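Local coordinates for protein glutathione S-transferase (Xanthomonas axonopodis pv. citri, PDB 6NV6) that binds glutathione and, as a theta-class glutathione transferase, probably catalyses attack of its thiol on electrophilic substrates, at residues R10-S13 with N14-K17; D95-M98 with D99-T102; G161-P164 with L165-I169; A187-A190 with R191-R195. All blocks are in the same frame, centred on the assembly; numbering follows the deposited sequence.

Contact 3, at the start of helix 163-174, is the middle of the set, its centre about 3 Å from that of the chain. Contacts 2, 1 and 4 have their centres about 9, 10 and 11 Å from it, and all three touch it. K17 of contact 1 packs on P164, M98 and T101 of contact 2 on P164 and L165, and W188 NE1 of contact 4 probably hydrogen-bonds D162 OD2 at 2.7 Å. Contacts 1 and 4 stay apart, nearest atoms about 10 Å. Contact 1 belongs to the thioredoxin-like domain, whose first helix begins near the glutathione site in this family; contacts 2 to 4 belong to the helical part, of which it touches contacts 2 and 3.

Contact 1 of 4, residues R10-S13 with N14-K17; sequences RNSS and NVRK
S12 and V15 face each other with their CA atoms 5.2 Å apart as the chain leaves the loop after strand 4-7 and turns into helix 13-25. Two backbone bonds set the first turn: R16 N gives to S12 O at 2.8 Å and K17 N to S13 O at 3.0 Å. S12 is the N-cap. Its hydroxyl is swung far from its own backbone N (chi1 152°), which brings OG in front of the amides at the helix start. V15 N points at S12 OG over 3.3 Å, almost straight at 169°, whereas N14 N makes only a weak, bent bond to the same oxygen at 3.2 Å, with V54 O as a further, weak partner. V15 CG2 packs beside this serine.

R16 folds back over the loop. Its chain runs extended from CG to NE, carrying the guanidinium across so that one face lies over the N11-S12 peptide, offset toward its rim, with S13 OG near the edge. A water lying in the guanidinium plane accepts from R16 NH2 at 2.9 Å and donates to N11 O at 2.9 Å; T204 takes a further bond from NH2. Beyond the cap, K17 NZ reaches back to N14 OD1 at 2.9 Å and also bonds N69.

In theta-class enzymes the serine that assists the glutathione thiol lies near the start of this helix. Here the S12 oxygen takes up N-H groups at that end, which probably offsets their partial positive charge, and an arginine tied to the C-terminal tail holds the preceding loop.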
ATOM      1  N   ARG A  10      -1.727 -10.410  -7.833  1.00 44.34           N
ATOM      2  CA  ARG A  10      -2.622  -9.649  -6.972  1.00 39.85           C
ATOM      3  C   ARG A  10      -2.291  -9.799  -5.495  1.00 37.70           C
ATOM      4  O   ARG A  10      -2.868  -9.080  -4.674  1.00 38.05           O
ATOM      5  CB  ARG A  10      -4.065 -10.072  -7.257  1.00 46.66           C
ATOM      6  CG  ARG A  10      -4.338 -10.081  -8.757  1.00 58.60           C
ATOM      7  CD  ARG A  10      -5.744 -10.499  -9.171  1.00 66.29           C
ATOM      8  NE  ARG A  10      -5.862 -10.412 -10.629  1.00 62.28           N
ATOM      9  CZ  ARG A  10      -6.311 -11.379 -11.424  1.00 65.11           C
ATOM     10  NH1 ARG A  10      -6.721 -12.532 -10.911  1.00 69.40           N
ATOM     11  NH2 ARG A  10      -6.359 -11.186 -12.738  1.00 59.92           N
ATOM     12  N   ASN A  11      -1.366 -10.687  -5.142  1.00 39.27           N
ATOM     13  CA  ASN A  11      -0.905 -10.858  -3.769  1.00 39.52           C
ATOM     14  C   ASN A  11       0.362 -10.059  -3.475  1.00 40.19           C
ATOM     15  O   ASN A  11       0.993 -10.272  -2.434  1.00 40.57           O
ATOM     16  CB  ASN A  11      -0.680 -12.344  -3.471  1.00 34.27           C
ATOM     17  CG  ASN A  11       0.559 -12.898  -4.162  1.00 48.96           C
ATOM     18  OD1 ASN A  11       0.976 -12.399  -5.214  1.00 49.10           O
ATOM     19  ND2 ASN A  11       1.156 -13.934  -3.576  1.00 44.07           N
ATOM     20  N   SER A  12       0.748  -9.154  -4.367  1.00 40.10           N
ATOM     21  CA  SER A  12       1.830  -8.210  -4.127  1.00 34.78           C
ATOM     22  C   SER A  12       1.270  -6.871  -3.650  1.00 38.83           C
ATOM     23  O   SER A  12       0.249  -6.390  -4.157  1.00 34.69           O
ATOM     24  CB  SER A  12       2.653  -8.015  -5.399  1.00 39.87           C
ATOM     25  OG  SER A  12       3.257  -6.727  -5.447  1.00 44.27           O
ATOM     26  N   SER A  13       1.946  -6.279  -2.664  1.00 31.08           N
ATOM     27  CA  SER A  13       1.492  -5.010  -2.097  1.00 39.67           C
ATOM     28  C   SER A  13       1.632  -3.867  -3.096  1.00 32.62           C
ATOM     29  O   SER A  13       0.818  -2.932  -3.107  1.00 25.18           O
ATOM     30  CB  SER A  13       2.282  -4.707  -0.810  1.00 38.74           C
ATOM     31  OG  SER A  13       1.835  -5.498   0.286  1.00 44.70           O
ATOM     32  N   ASN A  14       2.659  -3.937  -3.939  1.00 27.57           N
ATOM     33  CA  ASN A  14       2.836  -2.926  -4.968  1.00 30.14           C
ATOM     34  C   ASN A  14       1.723  -3.002  -6.006  1.00 37.35           C
ATOM     35  O   ASN A  14       1.194  -1.970  -6.438  1.00 34.72           O
ATOM     36  CB  ASN A  14       4.201  -3.098  -5.620  1.00 27.69           C
ATOM     37  CG  ASN A  14       5.328  -2.578  -4.752  1.00 30.76           C
ATOM     38  OD1 ASN A  14       5.115  -1.730  -3.890  1.00 37.12           O
ATOM     39  ND2 ASN A  14       6.536  -3.072  -4.984  1.00 37.68           N
ATOM     40  N   VAL A  15       1.341  -4.219  -6.402  1.00 32.86           N
ATOM     41  CA  VAL A  15       0.245  -4.380  -7.344  1.00 28.26           C
ATOM     42  C   VAL A  15      -1.072  -3.995  -6.677  1.00 34.30           C
ATOM     43  O   VAL A  15      -1.950  -3.386  -7.303  1.00 33.74           O
ATOM     44  CB  VAL A  15       0.241  -5.828  -7.881  1.00 41.73           C
ATOM     45  CG1 VAL A  15      -0.932  -6.073  -8.828  1.00 33.98           C
ATOM     46  CG2 VAL A  15       1.581  -6.169  -8.556  1.00 31.70           C
ATOM     47  N   ARG A  16      -1.214  -4.299  -5.383  1.00 28.56           N
ATOM     48  CA  ARG A  16      -2.396  -3.858  -4.651  1.00 28.07           C
ATOM     49  C   ARG A  16      -2.540  -2.345  -4.707  1.00 26.14           C
ATOM     50  O   ARG A  16      -3.648  -1.825  -4.884  1.00 26.30           O
ATOM     51  CB  ARG A  16      -2.319  -4.314  -3.198  1.00 32.68           C
ATOM     52  CG  ARG A  16      -2.629  -5.776  -2.968  1.00 31.57           C
ATOM     53  CD  ARG A  16      -2.401  -6.136  -1.500  1.00 28.80           C
ATOM     54  NE  ARG A  16      -2.732  -7.528  -1.225  1.00 38.55           N
ATOM     55  CZ  ARG A  16      -1.865  -8.432  -0.782  1.00 37.45           C
ATOM     56  NH1 ARG A  16      -0.608  -8.083  -0.536  1.00 33.03           N
ATOM     57  NH2 ARG A  16      -2.265  -9.679  -0.582  1.00 36.94           N
ATOM     58  N   LYS A  17      -1.425  -1.627  -4.543  1.00 28.95           N
ATOM     59  CA  LYS A  17      -1.427  -0.172  -4.652  1.00 30.24           C
ATOM     60  C   LYS A  17      -2.089   0.284  -5.938  1.00 29.80           C
ATOM     61  O   LYS A  17      -2.881   1.236  -5.944  1.00 27.32           O
ATOM     62  CB  LYS A  17       0.001   0.361  -4.635  1.00 27.82           C
ATOM     63  CG  LYS A  17       0.734   0.283  -3.330  1.00 29.34           C
ATOM     64  CD  LYS A  17       2.014   1.062  -3.496  1.00 30.40           C
ATOM     65  CE  LYS A  17       3.138   0.521  -2.664  1.00 30.03           C
ATOM     66  NZ  LYS A  17       4.402   1.018  -3.249  1.00 29.96           N
TER
HETATM   67  O   HOH W   1      -0.012 -11.452  -0.025  1.00 36.34           O

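Contact 2 of 4, residues D95-M98 with D99-T102; sequences DRWM and DWTT
W97 and W100 stand side by side on helix 88-118, pointing the same way, and meet as a T-shaped, edge-to-face pair. W97 supplies the edge and W100 the face: the six-membered rings have centroids 4.9 Å apart and planes at 72°. The touching edge is the CE3-CZ3 side of W97. W97 CZ3 sits above the W100 ring, 3.5 Å from W100 CD2 and displaced toward the rim, while W97 CE3 is 3.5 Å from W100 CE3. The two side chains leave the helix by different first torsions: W97 has CG beside its backbone N (chi1 -72°), W100 has CG opposite its own (chi1 178°). With these torsions the two indoles, a turn apart, end side by side.

On the next flank, T101 turns its hydroxyl back along the helix. T101 OG1 donates to W97 O at 2.7 Å, and T101 N donates to the same oxygen at 2.9 Å; the two donors arrive from opposite faces of the carbonyl plane, so this oxygen is gripped twice. The ordinary helical bonds continue alongside, W100 N to R96 O at 2.9 Å and D99 N to D95 O at 3.2 Å. The carboxylates of D95 and D99 lie along another side, their like charges apart, with R73 as a long, weak partner for D95.

Around the helix, W97 and W100 pack on helix 126-146, M98 packs on helix 68-79, and M98, W100 and T101 reach helix 163-174. Helix 88-118 is the long helix of the all-helical C-terminal half of the glutathione transferase fold, and these faces pack it on its neighbours.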
ATOM      1  N   ASP A  95       2.267  12.990   0.229  1.00 33.80           N
ATOM      2  CA  ASP A  95       3.385  12.658  -0.645  1.00 31.44           C
ATOM      3  C   ASP A  95       4.533  12.047   0.141  1.00 35.23           C
ATOM      4  O   ASP A  95       5.142  11.063  -0.294  1.00 36.72           O
ATOM      5  CB  ASP A  95       3.852  13.905  -1.385  1.00 32.39           C
ATOM      6  CG  ASP A  95       4.365  13.591  -2.769  1.00 39.70           C
ATOM      7  OD1 ASP A  95       4.467  12.389  -3.124  1.00 43.76           O
ATOM      8  OD2 ASP A  95       4.672  14.544  -3.507  1.00 41.78           O
ATOM      9  N   ARG A  96       4.822  12.604   1.319  1.00 32.76           N
ATOM     10  CA  ARG A  96       5.941  12.136   2.126  1.00 37.31           C
ATOM     11  C   ARG A  96       5.740  10.705   2.613  1.00 37.97           C
ATOM     12  O   ARG A  96       6.723   9.987   2.846  1.00 35.16           O
ATOM     13  CB  ARG A  96       6.134  13.062   3.319  1.00 39.67           C
ATOM     14  CG  ARG A  96       5.025  12.901   4.330  1.00 45.83           C
ATOM     15  CD  ARG A  96       5.306  13.640   5.578  1.00 50.82           C
ATOM     16  NE  ARG A  96       5.076  15.057   5.374  1.00 52.45           N
ATOM     17  CZ  ARG A  96       4.189  15.757   6.059  1.00 57.42           C
ATOM     18  NH1 ARG A  96       3.447  15.159   6.983  1.00 63.87           N
ATOM     19  NH2 ARG A  96       4.043  17.050   5.815  1.00 61.43           N
ATOM     20  N   TRP A  97       4.486  10.275   2.785  1.00 33.98           N
ATOM     21  CA  TRP A  97       4.251   8.919   3.250  1.00 29.61           C
ATOM     22  C   TRP A  97       4.333   7.947   2.095  1.00 32.21           C
ATOM     23  O   TRP A  97       4.646   6.769   2.298  1.00 34.40           O
ATOM     24  CB  TRP A  97       2.909   8.825   3.970  1.00 29.89           C
ATOM     25  CG  TRP A  97       2.977   9.513   5.288  1.00 34.44           C
ATOM     26  CD1 TRP A  97       2.440  10.717   5.612  1.00 33.13           C
ATOM     27  CD2 TRP A  97       3.677   9.056   6.452  1.00 34.56           C
ATOM     28  NE1 TRP A  97       2.748  11.037   6.912  1.00 28.56           N
ATOM     29  CE2 TRP A  97       3.505  10.032   7.450  1.00 29.69           C
ATOM     30  CE3 TRP A  97       4.431   7.912   6.743  1.00 33.75           C
ATOM     31  CZ2 TRP A  97       4.052   9.901   8.724  1.00 30.89           C
ATOM     32  CZ3 TRP A  97       4.978   7.782   8.008  1.00 35.21           C
ATOM     33  CH2 TRP A  97       4.782   8.773   8.985  1.00 37.06           C
ATOM     34  N   MET A  98       4.104   8.434   0.878  1.00 29.79           N
ATOM     35  CA  MET A  98       4.352   7.602  -0.292  1.00 33.65           C
ATOM     36  C   MET A  98       5.837   7.279  -0.418  1.00 34.12           C
ATOM     37  O   MET A  98       6.220   6.112  -0.562  1.00 28.60           O
ATOM     38  CB  MET A  98       3.835   8.300  -1.544  1.00 30.91           C
ATOM     39  CG  MET A  98       2.361   8.664  -1.483  1.00 31.02           C
ATOM     40  SD  MET A  98       1.766   9.373  -3.034  1.00 39.82           S
ATOM     41  CE  MET A  98       1.569   7.861  -3.997  1.00 31.16           C
ATOM     42  N   ASP A  99       6.691   8.304  -0.351  1.00 36.08           N
ATOM     43  CA  ASP A  99       8.134   8.078  -0.399  1.00 32.29           C
ATOM     44  C   ASP A  99       8.620   7.272   0.802  1.00 33.57           C
ATOM     45  O   ASP A  99       9.469   6.387   0.660  1.00 35.51           O
ATOM     46  CB  ASP A  99       8.865   9.410  -0.457  1.00 34.41           C
ATOM     47  CG  ASP A  99       8.990   9.948  -1.859  1.00 41.13           C
ATOM     48  OD1 ASP A  99       8.848   9.161  -2.821  1.00 35.45           O
ATOM     49  OD2 ASP A  99       9.237  11.163  -1.985  1.00 42.38           O
ATOM     50  N   TRP A 100       8.104   7.577   1.995  1.00 32.64           N
ATOM     51  CA  TRP A 100       8.550   6.887   3.200  1.00 34.54           C
ATOM     52  C   TRP A 100       8.185   5.402   3.172  1.00 33.33           C
ATOM     53  O   TRP A 100       8.949   4.558   3.659  1.00 29.63           O
ATOM     54  CB  TRP A 100       7.947   7.593   4.417  1.00 30.13           C
ATOM     55  CG  TRP A 100       8.271   6.991   5.752  1.00 29.85           C
ATOM     56  CD1 TRP A 100       9.269   7.365   6.591  1.00 34.41           C
ATOM     57  CD2 TRP A 100       7.552   5.950   6.423  1.00 34.93           C
ATOM     58  NE1 TRP A 100       9.241   6.605   7.739  1.00 34.16           N
ATOM     59  CE2 TRP A 100       8.192   5.731   7.660  1.00 30.01           C
ATOM     60  CE3 TRP A 100       6.435   5.169   6.094  1.00 37.74           C
ATOM     61  CZ2 TRP A 100       7.760   4.769   8.563  1.00 32.11           C
ATOM     62  CZ3 TRP A 100       6.002   4.206   7.002  1.00 28.99           C
ATOM     63  CH2 TRP A 100       6.666   4.017   8.217  1.00 32.50           C
ATOM     64  N   THR A 101       7.026   5.062   2.606  1.00 29.62           N
ATOM     65  CA  THR A 101       6.657   3.656   2.497  1.00 34.51           C
ATOM     66  C   THR A 101       7.700   2.888   1.697  1.00 29.27           C
ATOM     67  O   THR A 101       8.125   1.793   2.091  1.00 33.60           O
ATOM     68  CB  THR A 101       5.273   3.523   1.853  1.00 31.20           C
ATOM     69  OG1 THR A 101       4.285   4.105   2.709  1.00 30.37           O
ATOM     70  CG2 THR A 101       4.926   2.062   1.631  1.00 32.24           C
ATOM     71  N   THR A 102       8.136   3.457   0.578  1.00 27.51           N
ATOM     72  CA  THR A 102       9.160   2.802  -0.223  1.00 34.25           C
ATOM     73  C   THR A 102      10.539   2.924   0.421  1.00 30.39           C
ATOM     74  O   THR A 102      11.255   1.927   0.565  1.00 36.11           O
ATOM     75  CB  THR A 102       9.160   3.388  -1.632  1.00 34.47           C
ATOM     76  OG1 THR A 102       7.876   3.165  -2.235  1.00 37.00           O
ATOM     77  CG2 THR A 102      10.256   2.742  -2.468  1.00 28.45           C
TER

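Contact 3 of 4, residues G161-P164 with L165-I169; sequences GDIP and LGSFI
The entry into helix 163-174, a buried helix in the middle of the glutathione transferase C-terminal domain, is where D162 and G166, I163 and S167, and P164 and F168 come together. G166 N donates to D162 O at 2.9 Å. At the next residue, I163 O takes two bonds from S167: S167 N at 3.0 Å and S167 OG at 2.7 Å, arriving from opposite faces of the carbonyl plane. The serine can do this because its OG sits beside its own backbone N (chi1 -43°), facing back down the helix, and its buried hydroxyl is satisfied within its own helix, by I163 O.

P164 has no N-H to give, but its carbonyl is used: F168 N and S167 N both reach P164 O through weak bonds, and the ring of F168 presents the edge at CD2 to that oxygen. Just ahead of the D162-G166 bond, a water bridges the i, i+4 pair: it donates to G161 O at 2.6 Å and accepts from L165 N at 3.0 Å, so the first carbonyl of the segment is coupled to the helix through solvent.

The carboxylate of D162 turns out of this turn altogether. OD2 receives L153 N and the indole N-H of W188, and OD1 bonds S154, pinning the start of the helix to the loop before it and to helix 183-193. Elsewhere P164 leans on M98, and both L165 and F168 on T101, of helix 88-118, while I163 and S167 press on W20 of helix 13-25 and I169 meets helix 183-193.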
ATOM      1  N   GLY A 161      -2.019   9.735  -0.912  1.00 32.17           N
ATOM      2  CA  GLY A 161      -0.947   9.562   0.046  1.00 28.31           C
ATOM      3  C   GLY A 161      -1.158   8.396   0.990  1.00 29.62           C
ATOM      4  O   GLY A 161      -0.190   7.823   1.495  1.00 27.60           O
ATOM      5  N   ASP A 162      -2.410   8.017   1.234  1.00 28.18           N
ATOM      6  CA  ASP A 162      -2.681   6.881   2.105  1.00 25.96           C
ATOM      7  C   ASP A 162      -2.502   5.535   1.411  1.00 27.69           C
ATOM      8  O   ASP A 162      -2.456   4.497   2.088  1.00 25.40           O
ATOM      9  CB  ASP A 162      -4.107   6.964   2.650  1.00 30.92           C
ATOM     10  CG  ASP A 162      -4.300   8.110   3.609  1.00 30.75           C
ATOM     11  OD1 ASP A 162      -4.497   9.260   3.144  1.00 30.30           O
ATOM     12  OD2 ASP A 162      -4.266   7.843   4.829  1.00 29.25           O
ATOM     13  N   ILE A 163      -2.396   5.522   0.089  1.00 24.07           N
ATOM     14  CA  ILE A 163      -2.534   4.290  -0.674  1.00 21.59           C
ATOM     15  C   ILE A 163      -1.302   3.393  -0.560  1.00 25.98           C
ATOM     16  O   ILE A 163      -1.469   2.192  -0.315  1.00 24.35           O
ATOM     17  CB  ILE A 163      -2.880   4.625  -2.128  1.00 24.86           C
ATOM     18  CG1 ILE A 163      -4.329   5.094  -2.210  1.00 23.84           C
ATOM     19  CG2 ILE A 163      -2.648   3.427  -3.046  1.00 34.37           C
ATOM     20  CD1 ILE A 163      -4.740   5.558  -3.588  1.00 28.07           C
ATOM     21  N   PRO A 164      -0.061   3.885  -0.707  1.00 27.31           N
ATOM     22  CA  PRO A 164       1.084   2.954  -0.610  1.00 24.66           C
ATOM     23  C   PRO A 164       1.191   2.254   0.736  1.00 26.87           C
ATOM     24  O   PRO A 164       1.231   1.011   0.779  1.00 30.19           O
ATOM     25  CB  PRO A 164       2.290   3.854  -0.894  1.00 25.00           C
ATOM     26  CG  PRO A 164       1.737   4.958  -1.708  1.00 23.49           C
ATOM     27  CD  PRO A 164       0.370   5.215  -1.179  1.00 22.65           C
ATOM     28  N   LEU A 165       1.220   3.002   1.850  1.00 26.29           N
ATOM     29  CA  LEU A 165       1.254   2.341   3.158  1.00 28.96           C
ATOM     30  C   LEU A 165      -0.035   1.566   3.441  1.00 33.19           C
ATOM     31  O   LEU A 165       0.007   0.514   4.091  1.00 31.07           O
ATOM     32  CB  LEU A 165       1.507   3.356   4.268  1.00 21.25           C
ATOM     33  CG  LEU A 165       1.742   2.747   5.650  1.00 28.96           C
ATOM     34  CD1 LEU A 165       2.964   1.828   5.654  1.00 24.80           C
ATOM     35  CD2 LEU A 165       1.888   3.834   6.697  1.00 19.94           C
ATOM     36  N   GLY A 166      -1.183   2.069   2.963  1.00 30.15           N
ATOM     37  CA  GLY A 166      -2.438   1.364   3.161  1.00 27.38           C
ATOM     38  C   GLY A 166      -2.446  -0.018   2.536  1.00 29.56           C
ATOM     39  O   GLY A 166      -3.077  -0.939   3.065  1.00 28.54           O
ATOM     40  N   SER A 167      -1.741  -0.190   1.415  1.00 24.48           N
ATOM     41  CA  SER A 167      -1.694  -1.502   0.781  1.00 25.59           C
ATOM     42  C   SER A 167      -0.768  -2.458   1.523  1.00 30.95           C
ATOM     43  O   SER A 167      -0.978  -3.676   1.476  1.00 29.18           O
ATOM     44  CB  SER A 167      -1.276  -1.367  -0.685  1.00 30.06           C
ATOM     45  OG  SER A 167      -1.933  -0.287  -1.326  1.00 27.59           O
ATOM     46  N   PHE A 168       0.256  -1.936   2.202  1.00 31.58           N
ATOM     47  CA  PHE A 168       1.081  -2.796   3.048  1.00 26.78           C
ATOM     48  C   PHE A 168       0.372  -3.140   4.347  1.00 30.20           C
ATOM     49  O   PHE A 168       0.460  -4.281   4.819  1.00 28.81           O
ATOM     50  CB  PHE A 168       2.415  -2.122   3.372  1.00 27.46           C
ATOM     51  CG  PHE A 168       3.430  -2.199   2.268  1.00 29.59           C
ATOM     52  CD1 PHE A 168       4.257  -3.295   2.144  1.00 30.88           C
ATOM     53  CD2 PHE A 168       3.569  -1.159   1.362  1.00 31.82           C
ATOM     54  CE1 PHE A 168       5.202  -3.357   1.128  1.00 34.40           C
ATOM     55  CE2 PHE A 168       4.508  -1.218   0.345  1.00 34.07           C
ATOM     56  CZ  PHE A 168       5.327  -2.328   0.230  1.00 32.10           C
ATOM     57  N   ILE A 169      -0.349  -2.171   4.925  1.00 30.75           N
ATOM     58  CA  ILE A 169      -0.850  -2.334   6.286  1.00 32.98           C
ATOM     59  C   ILE A 169      -1.926  -3.406   6.364  1.00 34.36           C
ATOM     60  O   ILE A 169      -2.229  -3.898   7.462  1.00 33.48           O
ATOM     61  CB  ILE A 169      -1.360  -0.995   6.845  1.00 27.91           C
ATOM     62  CG1 ILE A 169      -0.944  -0.862   8.306  1.00 27.61           C
ATOM     63  CG2 ILE A 169      -2.863  -0.875   6.691  1.00 27.13           C
ATOM     64  CD1 ILE A 169       0.540  -0.633   8.475  1.00 28.40           C
TER
HETATM   65  O   HOH W   2       1.515   5.973   2.047  1.00 21.45           O

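Contact 4 of 4, residues A187-A190 with R191-R195; sequences AWYA and RLRVR
A187 comes first, its O accepting from R191 N at 3.0 Å. The same oxygen lies over one face of the R191 guanidinium, which is folded back because the chain bends at chi3 (-62°); A187 CB is 3.7 Å from R191 NH2. That face also reaches W188 CA, and NH1 lies near the plane of the indole at its edge and bonds P151 O.

W188 offers its face to L192. L192 CD1 stands 3.8 Å from the centroid of the six-membered ring, 18° off the normal, a CH-pi contact over the face, while L192 N bonds W188 O at 2.9 Å.

Y189 meets R193, again i, i+4. R193 CD sits over the phenol ring at 3.8 Å from its centroid; the guanidinium, its plane 66° from the ring, presents its edge, with NH1 beside Y189 CD2 and CE2. R193 CZ is therefore 4.8 Å from the centroid of the Y189 ring, an off-centre cation-pi contact. The phenol OH bonds E174. A190 closes the row, its CA under the R193 guanidinium.

R193 thus sets its charge against the Y189 ring; that of R191 lies over A187 O and bonds P151 O, which would probably ease it.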
ATOM      1  N   ALA A 187      -7.073   2.308  13.850  1.00 33.17           N
ATOM      2  CA  ALA A 187      -8.336   2.961  13.512  1.00 30.71           C
ATOM      3  C   ALA A 187      -8.330   3.453  12.071  1.00 35.79           C
ATOM      4  O   ALA A 187      -9.381   3.475  11.413  1.00 31.09           O
ATOM      5  CB  ALA A 187      -8.603   4.117  14.476  1.00 24.50           C
ATOM      6  N   TRP A 188      -7.158   3.863  11.576  1.00 29.54           N
ATOM      7  CA  TRP A 188      -7.007   4.224  10.173  1.00 28.78           C
ATOM      8  C   TRP A 188      -7.248   3.017   9.277  1.00 31.23           C
ATOM      9  O   TRP A 188      -7.967   3.107   8.276  1.00 24.88           O
ATOM     10  CB  TRP A 188      -5.611   4.811   9.970  1.00 26.93           C
ATOM     11  CG  TRP A 188      -5.081   4.968   8.554  1.00 29.61           C
ATOM     12  CD1 TRP A 188      -5.481   5.891   7.621  1.00 29.71           C
ATOM     13  CD2 TRP A 188      -3.984   4.252   7.960  1.00 25.31           C
ATOM     14  NE1 TRP A 188      -4.725   5.772   6.483  1.00 25.48           N
ATOM     15  CE2 TRP A 188      -3.796   4.781   6.662  1.00 28.89           C
ATOM     16  CE3 TRP A 188      -3.149   3.216   8.395  1.00 26.12           C
ATOM     17  CZ2 TRP A 188      -2.808   4.297   5.784  1.00 24.23           C
ATOM     18  CZ3 TRP A 188      -2.161   2.740   7.522  1.00 31.44           C
ATOM     19  CH2 TRP A 188      -2.005   3.281   6.230  1.00 23.33           C
ATOM     20  N   TYR A 189      -6.676   1.870   9.644  1.00 27.43           N
ATOM     21  CA  TYR A 189      -6.929   0.648   8.900  1.00 28.27           C
ATOM     22  C   TYR A 189      -8.402   0.271   8.948  1.00 36.27           C
ATOM     23  O   TYR A 189      -8.944  -0.244   7.964  1.00 35.25           O
ATOM     24  CB  TYR A 189      -6.067  -0.479   9.459  1.00 32.95           C
ATOM     25  CG  TYR A 189      -6.322  -1.826   8.822  1.00 31.64           C
ATOM     26  CD1 TYR A 189      -6.327  -1.969   7.441  1.00 31.64           C
ATOM     27  CD2 TYR A 189      -6.548  -2.949   9.601  1.00 28.07           C
ATOM     28  CE1 TYR A 189      -6.555  -3.186   6.858  1.00 35.09           C
ATOM     29  CE2 TYR A 189      -6.780  -4.175   9.026  1.00 32.02           C
ATOM     30  CZ  TYR A 189      -6.783  -4.288   7.658  1.00 32.82           C
ATOM     31  OH  TYR A 189      -7.026  -5.510   7.088  1.00 31.83           O
ATOM     32  N   ALA A 190      -9.065   0.523  10.083  1.00 38.52           N
ATOM     33  CA  ALA A 190     -10.497   0.255  10.176  1.00 33.31           C
ATOM     34  C   ALA A 190     -11.290   1.131   9.215  1.00 31.69           C
ATOM     35  O   ALA A 190     -12.295   0.685   8.657  1.00 34.44           O
ATOM     36  CB  ALA A 190     -10.981   0.456  11.612  1.00 27.05           C
ATOM     37  N   ARG A 191     -10.846   2.366   8.989  1.00 26.56           N
ATOM     38  CA  ARG A 191     -11.571   3.244   8.081  1.00 27.77           C
ATOM     39  C   ARG A 191     -11.241   2.933   6.631  1.00 33.48           C
ATOM     40  O   ARG A 191     -12.074   3.147   5.738  1.00 33.62           O
ATOM     41  CB  ARG A 191     -11.251   4.702   8.394  1.00 29.45           C
ATOM     42  CG  ARG A 191     -11.799   5.170   9.728  1.00 35.33           C
ATOM     43  CD  ARG A 191     -11.573   6.670   9.917  1.00 37.25           C
ATOM     44  NE  ARG A 191     -10.151   7.033   9.938  1.00 40.22           N
ATOM     45  CZ  ARG A 191      -9.383   7.062  11.030  1.00 41.26           C
ATOM     46  NH1 ARG A 191      -8.077   7.281  10.919  1.00 43.29           N
ATOM     47  NH2 ARG A 191      -9.893   6.803  12.228  1.00 41.77           N
ATOM     48  N   LEU A 192     -10.030   2.441   6.376  1.00 30.71           N
ATOM     49  CA  LEU A 192      -9.713   1.956   5.040  1.00 36.09           C
ATOM     50  C   LEU A 192     -10.607   0.782   4.675  1.00 35.33           C
ATOM     51  O   LEU A 192     -11.122   0.706   3.554  1.00 32.20           O
ATOM     52  CB  LEU A 192      -8.238   1.552   4.955  1.00 29.26           C
ATOM     53  CG  LEU A 192      -7.216   2.693   5.054  1.00 34.35           C
ATOM     54  CD1 LEU A 192      -5.795   2.153   5.057  1.00 27.80           C
ATOM     55  CD2 LEU A 192      -7.405   3.713   3.948  1.00 31.11           C
ATOM     56  N   ARG A 193     -10.833  -0.125   5.630  1.00 35.49           N
ATOM     57  CA  ARG A 193     -11.575  -1.345   5.353  1.00 32.04           C
ATOM     58  C   ARG A 193     -13.021  -1.074   4.963  1.00 31.69           C
ATOM     59  O   ARG A 193     -13.626  -1.910   4.287  1.00 34.85           O
ATOM     60  CB  ARG A 193     -11.501  -2.281   6.557  1.00 35.57           C
ATOM     61  CG  ARG A 193     -10.160  -3.028   6.628  1.00 31.12           C
ATOM     62  CD  ARG A 193     -10.146  -4.168   7.643  1.00 31.82           C
ATOM     63  NE  ARG A 193     -11.170  -4.054   8.681  1.00 45.44           N
ATOM     64  CZ  ARG A 193     -10.967  -3.567   9.908  1.00 35.94           C
ATOM     65  NH1 ARG A 193      -9.774  -3.135  10.281  1.00 33.09           N
ATOM     66  NH2 ARG A 193     -11.970  -3.515  10.769  1.00 41.12           N
ATOM     67  N   VAL A 194     -13.582   0.083   5.320  1.00 30.24           N
ATOM     68  CA  VAL A 194     -14.951   0.372   4.893  1.00 34.02           C
ATOM     69  C   VAL A 194     -15.043   0.770   3.425  1.00 38.51           C
ATOM     70  O   VAL A 194     -16.151   0.778   2.867  1.00 38.27           O
ATOM     71  CB  VAL A 194     -15.603   1.475   5.752  1.00 35.67           C
ATOM     72  CG1 VAL A 194     -15.315   1.244   7.224  1.00 31.50           C
ATOM     73  CG2 VAL A 194     -15.135   2.863   5.319  1.00 42.17           C
ATOM     74  N   ARG A 195     -13.914   1.087   2.771  1.00 32.19           N
ATOM     75  CA  ARG A 195     -13.955   1.488   1.362  1.00 35.49           C
ATOM     76  C   ARG A 195     -14.075   0.262   0.458  1.00 33.22           C
ATOM     77  O   ARG A 195     -13.289  -0.680   0.598  1.00 35.27           O
ATOM     78  CB  ARG A 195     -12.710   2.274   0.985  1.00 30.34           C
ATOM     79  CG  ARG A 195     -12.428   3.459   1.883  1.00 31.96           C
ATOM     80  CD  ARG A 195     -11.194   4.192   1.414  1.00 27.51           C
ATOM     81  NE  ARG A 195     -11.474   4.916   0.183  1.00 26.20           N
ATOM     82  CZ  ARG A 195     -11.972   6.143   0.145  1.00 25.41           C
ATOM     83  NH1 ARG A 195     -12.230   6.788   1.272  1.00 26.92           N
ATOM     84  NH2 ARG A 195     -12.200   6.733  -1.015  1.00 30.39           N
TER